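Side-chain contacts in AmbC (Sorangium cellulosum, PDB 5O15), which catalyses, as a bifunctional dehydratase-cyclase domain, both dehydration and heterocycle-forming cyclisation in the biosynthesis of the polyketide ambruticin: residues Val43-Val48 against Gln205-His210; Ala192-Pro197 against Asp215-Ala220. One frame throughout, in Å; residues are numbered along the deposited sequence.

Contact 1: Val43-Val48 against Gln205-His210; sequences VEHAWV and QDFGLH
His210 tips its imidazole onto one face of the Trp47 indole, CE1 leading, with the planes of the two rings at 44°. CE1 lies 3.3 Å above the plane of Trp47, its shortest approach being 3.4 Å to Trp47 CH2. Because this carbon stands between two nitrogens, its C-H is probably polarised, which suits the electron-rich indole face. Val48 CG1 packs on the opposite face, leaving the indole sandwiched between a methyl group and an imidazole. In Trp47, CG stands between the backbone N and the carbonyl carbon (chi1 63°), and the side chain reaches across toward His210, which comes from the opposite direction.

Phe207 fills the angle beside them. Its CZ sits at the indole edge, near the ring plane, 3.9 Å from Trp47 CZ2, and also lies 3.9 Å from His45 CE1, where the His45 and Phe207 side chains pass alongside, running opposite ways. Phenylalanine suits the place because its reach brings the far end of an apolar ring into the buried corner between Trp47 and His45. No hydrogen bond spans the contact, but Trp47 NE1 donates to His45 ND1 over 3.1 Å, in the imidazole plane but tilted from the indole's, and somewhat bent (151°); this satisfies the buried indole nitrogen and fixes the turn of the histidine.

Trp21 meets both His45 and Phe207 edge-to-face. The 43-48 loop follows strand 34-41, while His210 is the N-cap of helix 211-225, its ND1 bonded to Ala212 N; Glu66 of helix 61-75 holds the backbone NH groups of Gly208 and Leu209.

Contact 2: Ala192-Pro197 against Asp215-Ala220; sequences ADLALP and DAALQA
Leu194 lays both its methyl groups over one face of the flat peptide group that joins Ala216 to Ala217. CD2 stands above the carbonyl end, 3.7 Å from Ala216 O, and CD1 above the nitrogen end, equally 3.7 Å from Ala217 N; at its rim, Ala216 O takes the helical hydrogen bond from Ala220 N. The same two methyls touch the flanking alanines, CD2 lying 3.9 Å from Ala216 CB and CD1 4.0 Å from Ala217 CB. In this two-pronged grip, chi1 of -51° puts CG beside the backbone N, and the extended chi2 (-177°) then sets the two methyls over the peptide.

Such close seating needs small residues on the helix. Helix segment 215-220 runs against strand 192-195, inclined at 141°, its axis 8.6 Å from the strand's, and here the double hotdog fold has its characteristic feature, a curved antiparallel sheet wrapped round a long helix. Two residues before Leu194, Ala192 CB meets Ala220 CB at 3.9 Å, where alanine's single methyl suits the short gap between the two backbones. With an alanine at Leu194 the fork would be gone, and the Ala216-Ala217 peptide would probably lose its apolar cover, opening a gap between strand and helix.

Polar side chains of the helix turn elsewhere. Gln219 NE2 donates an almost straight bond, 2.9 Å long, in its own amide plane to the anti side of Asp215 OD2, while Gln219 OE1 accepts from Gly179 N. Leu213 and Leu276 also touch Leu194, and Ile274 of strand 269-277 packs on Ala217.

Both contacts are buried, and neither belongs to the surface. They share helix 211-225: contact 1 lies at its start, where the 205-210 loop leads into the helix, and contact 2 along its body, where the sheet closes on it. Their chemistry follows that difference. Among loops, contact 1 relies on large rings meeting at oblique angles, with a hydrogen bond and a helix cap to orient the polar atoms; between regular elements, contact 2 uses only methyl groups against alanines and backbone. Their centres are about 15 Å apart, yet they adjoin through Leu196, just past the strand, whose CD2 packs 3.8 Å from His210 ND1.

Contact 1: Val43-Val48 against Gln205-His210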
loop_
_atom_site.group_PDB
_atom_site.type_symbol
_atom_site.label_atom_id
_atom_site.label_comp_id
_atom_site.label_asym_id
_atom_site.label_seq_id
_atom_site.Cartn_x
_atom_site.Cartn_y
_atom_site.Cartn_z
ATOM N N VAL A 43 -13.165 -6.435 -13.463
ATOM C CA VAL A 43 -13.660 -5.791 -14.672
ATOM C C VAL A 43 -13.710 -4.284 -14.478
ATOM O O VAL A 43 -13.208 -3.521 -15.307
ATOM C CB VAL A 43 -15.042 -6.362 -15.044
ATOM C CG1 VAL A 43 -15.546 -5.737 -16.330
ATOM C CG2 VAL A 43 -14.986 -7.885 -15.168
ATOM N N GLU A 44 -14.300 -3.825 -13.371
ATOM C CA GLU A 44 -14.406 -2.386 -13.140
ATOM C C GLU A 44 -13.061 -1.781 -12.773
ATOM O O GLU A 44 -12.772 -0.641 -13.158
ATOM C CB GLU A 44 -15.421 -2.103 -12.034
ATOM C CG GLU A 44 -16.824 -2.676 -12.274
ATOM C CD GLU A 44 -17.693 -2.699 -11.020
ATOM O OE1 GLU A 44 -17.358 -2.007 -10.029
ATOM O OE2 GLU A 44 -18.711 -3.426 -11.019
ATOM N N HIS A 45 -12.224 -2.540 -12.072
ATOM C CA HIS A 45 -10.907 -2.114 -11.617
ATOM C C HIS A 45 -9.853 -3.003 -12.251
ATOM O O HIS A 45 -9.070 -3.647 -11.551
ATOM C CB HIS A 45 -10.834 -2.145 -10.088
ATOM C CG HIS A 45 -11.679 -1.088 -9.477
ATOM N ND1 HIS A 45 -11.235 0.201 -9.287
ATOM C CD2 HIS A 45 -12.985 -1.094 -9.127
ATOM C CE1 HIS A 45 -12.220 0.937 -8.816
ATOM N NE2 HIS A 45 -13.299 0.177 -8.723
ATOM N N ALA A 46 -9.814 -3.033 -13.580
ATOM C CA ALA A 46 -8.877 -3.898 -14.277
ATOM C C ALA A 46 -7.435 -3.559 -13.940
ATOM O O ALA A 46 -6.572 -4.433 -14.046
ATOM C CB ALA A 46 -9.101 -3.821 -15.790
ATOM N N TRP A 47 -7.160 -2.322 -13.522
ATOM C CA TRP A 47 -5.809 -1.949 -13.127
ATOM C C TRP A 47 -5.198 -2.885 -12.090
ATOM O O TRP A 47 -3.969 -3.028 -12.062
ATOM C CB TRP A 47 -5.743 -0.506 -12.635
ATOM C CG TRP A 47 -6.557 -0.205 -11.401
ATOM C CD1 TRP A 47 -7.862 0.199 -11.346
ATOM C CD2 TRP A 47 -6.108 -0.259 -10.040
ATOM N NE1 TRP A 47 -8.253 0.382 -10.037
ATOM C CE2 TRP A 47 -7.187 0.120 -9.223
ATOM C CE3 TRP A 47 -4.891 -0.572 -9.437
ATOM C CZ2 TRP A 47 -7.083 0.191 -7.864
ATOM C CZ3 TRP A 47 -4.809 -0.513 -8.062
ATOM C CH2 TRP A 47 -5.899 -0.139 -7.303
ATOM N N VAL A 48 -6.008 -3.493 -11.192
ATOM C CA VAL A 48 -5.393 -4.320 -10.161
ATOM C C VAL A 48 -4.680 -5.509 -10.779
ATOM O O VAL A 48 -3.752 -6.060 -10.180
ATOM C CB VAL A 48 -6.410 -4.776 -9.085
ATOM C CG1 VAL A 48 -6.996 -3.574 -8.396
ATOM C CG2 VAL A 48 -7.506 -5.672 -9.649
ATOM N N GLN A 205 -9.311 10.211 -7.325
ATOM C CA GLN A 205 -10.160 10.967 -6.416
ATOM C C GLN A 205 -11.178 10.109 -5.680
ATOM O O GLN A 205 -11.756 10.588 -4.703
ATOM C CB GLN A 205 -10.877 12.066 -7.203
ATOM C CG GLN A 205 -11.650 11.541 -8.411
ATOM C CD GLN A 205 -12.202 12.661 -9.268
ATOM O OE1 GLN A 205 -12.575 13.715 -8.760
ATOM N NE2 GLN A 205 -12.233 12.448 -10.578
ATOM N N ASP A 206 -11.405 8.863 -6.117
ATOM C CA ASP A 206 -12.379 7.985 -5.487
ATOM C C ASP A 206 -11.804 7.251 -4.280
ATOM O O ASP A 206 -12.572 6.711 -3.475
ATOM C CB ASP A 206 -12.887 6.954 -6.505
ATOM C CG ASP A 206 -13.567 7.582 -7.723
ATOM O OD1 ASP A 206 -14.096 8.712 -7.640
ATOM O OD2 ASP A 206 -13.574 6.920 -8.782
ATOM N N PHE A 207 -10.483 7.209 -4.142
ATOM C CA PHE A 207 -9.825 6.470 -3.079
ATOM C C PHE A 207 -9.317 7.437 -2.019
ATOM O O PHE A 207 -9.114 8.621 -2.277
ATOM C CB PHE A 207 -8.641 5.659 -3.645
ATOM C CG PHE A 207 -9.049 4.492 -4.518
ATOM C CD1 PHE A 207 -9.333 3.267 -3.940
ATOM C CD2 PHE A 207 -9.186 4.620 -5.879
ATOM C CE1 PHE A 207 -9.714 2.195 -4.720
ATOM C CE2 PHE A 207 -9.582 3.546 -6.653
ATOM C CZ PHE A 207 -9.837 2.335 -6.069
ATOM N N GLY A 208 -9.079 6.908 -0.825
ATOM C CA GLY A 208 -8.357 7.679 0.163
ATOM C C GLY A 208 -6.932 7.922 -0.307
ATOM O O GLY A 208 -6.488 9.069 -0.453
ATOM N N LEU A 209 -6.204 6.840 -0.550
ATOM C CA LEU A 209 -4.913 6.880 -1.209
ATOM C C LEU A 209 -4.874 5.721 -2.190
ATOM O O LEU A 209 -4.837 4.552 -1.789
ATOM C CB LEU A 209 -3.791 6.818 -0.188
ATOM C CG LEU A 209 -2.385 6.879 -0.778
ATOM C CD1 LEU A 209 -2.172 8.104 -1.673
ATOM C CD2 LEU A 209 -1.367 6.855 0.328
ATOM N N HIS A 210 -4.934 6.046 -3.484
ATOM C CA HIS A 210 -5.027 5.010 -4.481
ATOM C C HIS A 210 -3.913 3.996 -4.236
ATOM O O HIS A 210 -2.731 4.373 -4.145
ATOM C CB HIS A 210 -4.844 5.630 -5.868
ATOM C CG HIS A 210 -5.232 4.735 -6.989
ATOM N ND1 HIS A 210 -4.541 3.578 -7.282
ATOM C CD2 HIS A 210 -6.227 4.827 -7.906
ATOM C CE1 HIS A 210 -5.075 3.008 -8.352
ATOM N NE2 HIS A 210 -6.095 3.752 -8.755
#

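Contact 2: Ala192-Pro197 against Asp215-Ala220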
loop_
_atom_site.group_PDB
_atom_site.type_symbol
_atom_site.label_atom_id
_atom_site.label_comp_id
_atom_site.label_asym_id
_atom_site.label_seq_id
_atom_site.Cartn_x
_atom_site.Cartn_y
_atom_site.Cartn_z
ATOM N N ALA A 192 11.327 10.936 -4.508
ATOM C CA ALA A 192 10.755 10.529 -5.785
ATOM C C ALA A 192 9.540 11.350 -6.148
ATOM O O ALA A 192 8.785 11.799 -5.278
ATOM C CB ALA A 192 10.413 9.035 -5.779
ATOM N N ASP A 193 9.343 11.511 -7.466
ATOM C CA ASP A 193 8.092 11.983 -8.042
ATOM C C ASP A 193 7.265 10.768 -8.432
ATOM O O ASP A 193 7.727 9.935 -9.225
ATOM C CB ASP A 193 8.370 12.850 -9.268
ATOM C CG ASP A 193 9.012 14.153 -8.912
ATOM O OD1 ASP A 193 8.443 14.915 -8.112
ATOM O OD2 ASP A 193 10.067 14.500 -9.456
ATOM N N LEU A 194 6.044 10.689 -7.893
ATOM C CA LEU A 194 5.122 9.581 -8.110
ATOM C C LEU A 194 3.910 10.093 -8.873
ATOM O O LEU A 194 3.390 11.166 -8.577
ATOM C CB LEU A 194 4.646 9.001 -6.782
ATOM C CG LEU A 194 5.722 8.636 -5.760
ATOM C CD1 LEU A 194 5.068 8.012 -4.528
ATOM C CD2 LEU A 194 6.793 7.711 -6.312
ATOM N N ALA A 195 3.433 9.323 -9.841
ATOM C CA ALA A 195 2.244 9.742 -10.572
ATOM C C ALA A 195 1.547 8.526 -11.130
ATOM O O ALA A 195 2.203 7.651 -11.695
ATOM C CB ALA A 195 2.592 10.679 -11.738
ATOM N N LEU A 196 0.233 8.475 -10.940
ATOM C CA LEU A 196 -0.564 7.433 -11.555
ATOM C C LEU A 196 -0.542 7.599 -13.077
ATOM O O LEU A 196 -0.642 8.726 -13.601
ATOM C CB LEU A 196 -2.011 7.516 -11.078
ATOM C CG LEU A 196 -2.316 7.145 -9.603
ATOM C CD1 LEU A 196 -3.740 7.468 -9.241
ATOM C CD2 LEU A 196 -2.121 5.702 -9.360
ATOM N N PRO A 197 -0.407 6.509 -13.822
ATOM C CA PRO A 197 -0.475 6.583 -15.283
ATOM C C PRO A 197 -1.847 7.012 -15.776
ATOM O O PRO A 197 -2.862 6.938 -15.066
ATOM C CB PRO A 197 -0.164 5.148 -15.729
ATOM C CG PRO A 197 0.462 4.503 -14.553
ATOM C CD PRO A 197 -0.038 5.169 -13.344
ATOM N N ASP A 215 1.803 2.228 -3.773
ATOM C CA ASP A 215 2.742 1.220 -4.250
ATOM C C ASP A 215 3.916 1.834 -5.012
ATOM O O ASP A 215 5.027 1.292 -4.985
ATOM C CB ASP A 215 2.041 0.190 -5.120
ATOM C CG ASP A 215 2.920 -0.993 -5.395
ATOM O OD1 ASP A 215 3.064 -1.845 -4.495
ATOM O OD2 ASP A 215 3.484 -1.090 -6.505
ATOM N N ALA A 216 3.706 2.986 -5.646
ATOM C CA ALA A 216 4.805 3.647 -6.349
ATOM C C ALA A 216 5.916 4.066 -5.403
ATOM O O ALA A 216 7.086 4.092 -5.798
ATOM C CB ALA A 216 4.256 4.812 -7.175
ATOM N N ALA A 217 5.591 4.410 -4.148
ATOM C CA ALA A 217 6.656 4.675 -3.197
ATOM C C ALA A 217 7.505 3.434 -2.958
ATOM O O ALA A 217 8.738 3.519 -2.832
ATOM C CB ALA A 217 6.086 5.207 -1.895
ATOM N N LEU A 218 6.852 2.265 -2.889
ATOM C CA LEU A 218 7.575 1.002 -2.776
ATOM C C LEU A 218 8.404 0.718 -4.024
ATOM O O LEU A 218 9.536 0.234 -3.919
ATOM C CB LEU A 218 6.599 -0.151 -2.526
ATOM C CG LEU A 218 5.644 0.007 -1.343
ATOM C CD1 LEU A 218 4.809 -1.251 -1.224
ATOM C CD2 LEU A 218 6.417 0.327 -0.090
ATOM N N GLN A 219 7.856 1.001 -5.212
ATOM C CA GLN A 219 8.619 0.830 -6.449
ATOM C C GLN A 219 9.895 1.662 -6.409
ATOM O O GLN A 219 10.951 1.210 -6.855
ATOM C CB GLN A 219 7.772 1.246 -7.648
ATOM C CG GLN A 219 6.554 0.381 -7.930
ATOM C CD GLN A 219 5.534 1.124 -8.750
ATOM O OE1 GLN A 219 5.900 1.934 -9.608
ATOM N NE2 GLN A 219 4.244 0.886 -8.476
ATOM N N ALA A 220 9.799 2.907 -5.923
ATOM C CA ALA A 220 10.978 3.765 -5.888
ATOM C C ALA A 220 12.038 3.170 -4.980
ATOM O O ALA A 220 13.229 3.150 -5.324
ATOM C CB ALA A 220 10.577 5.162 -5.414
#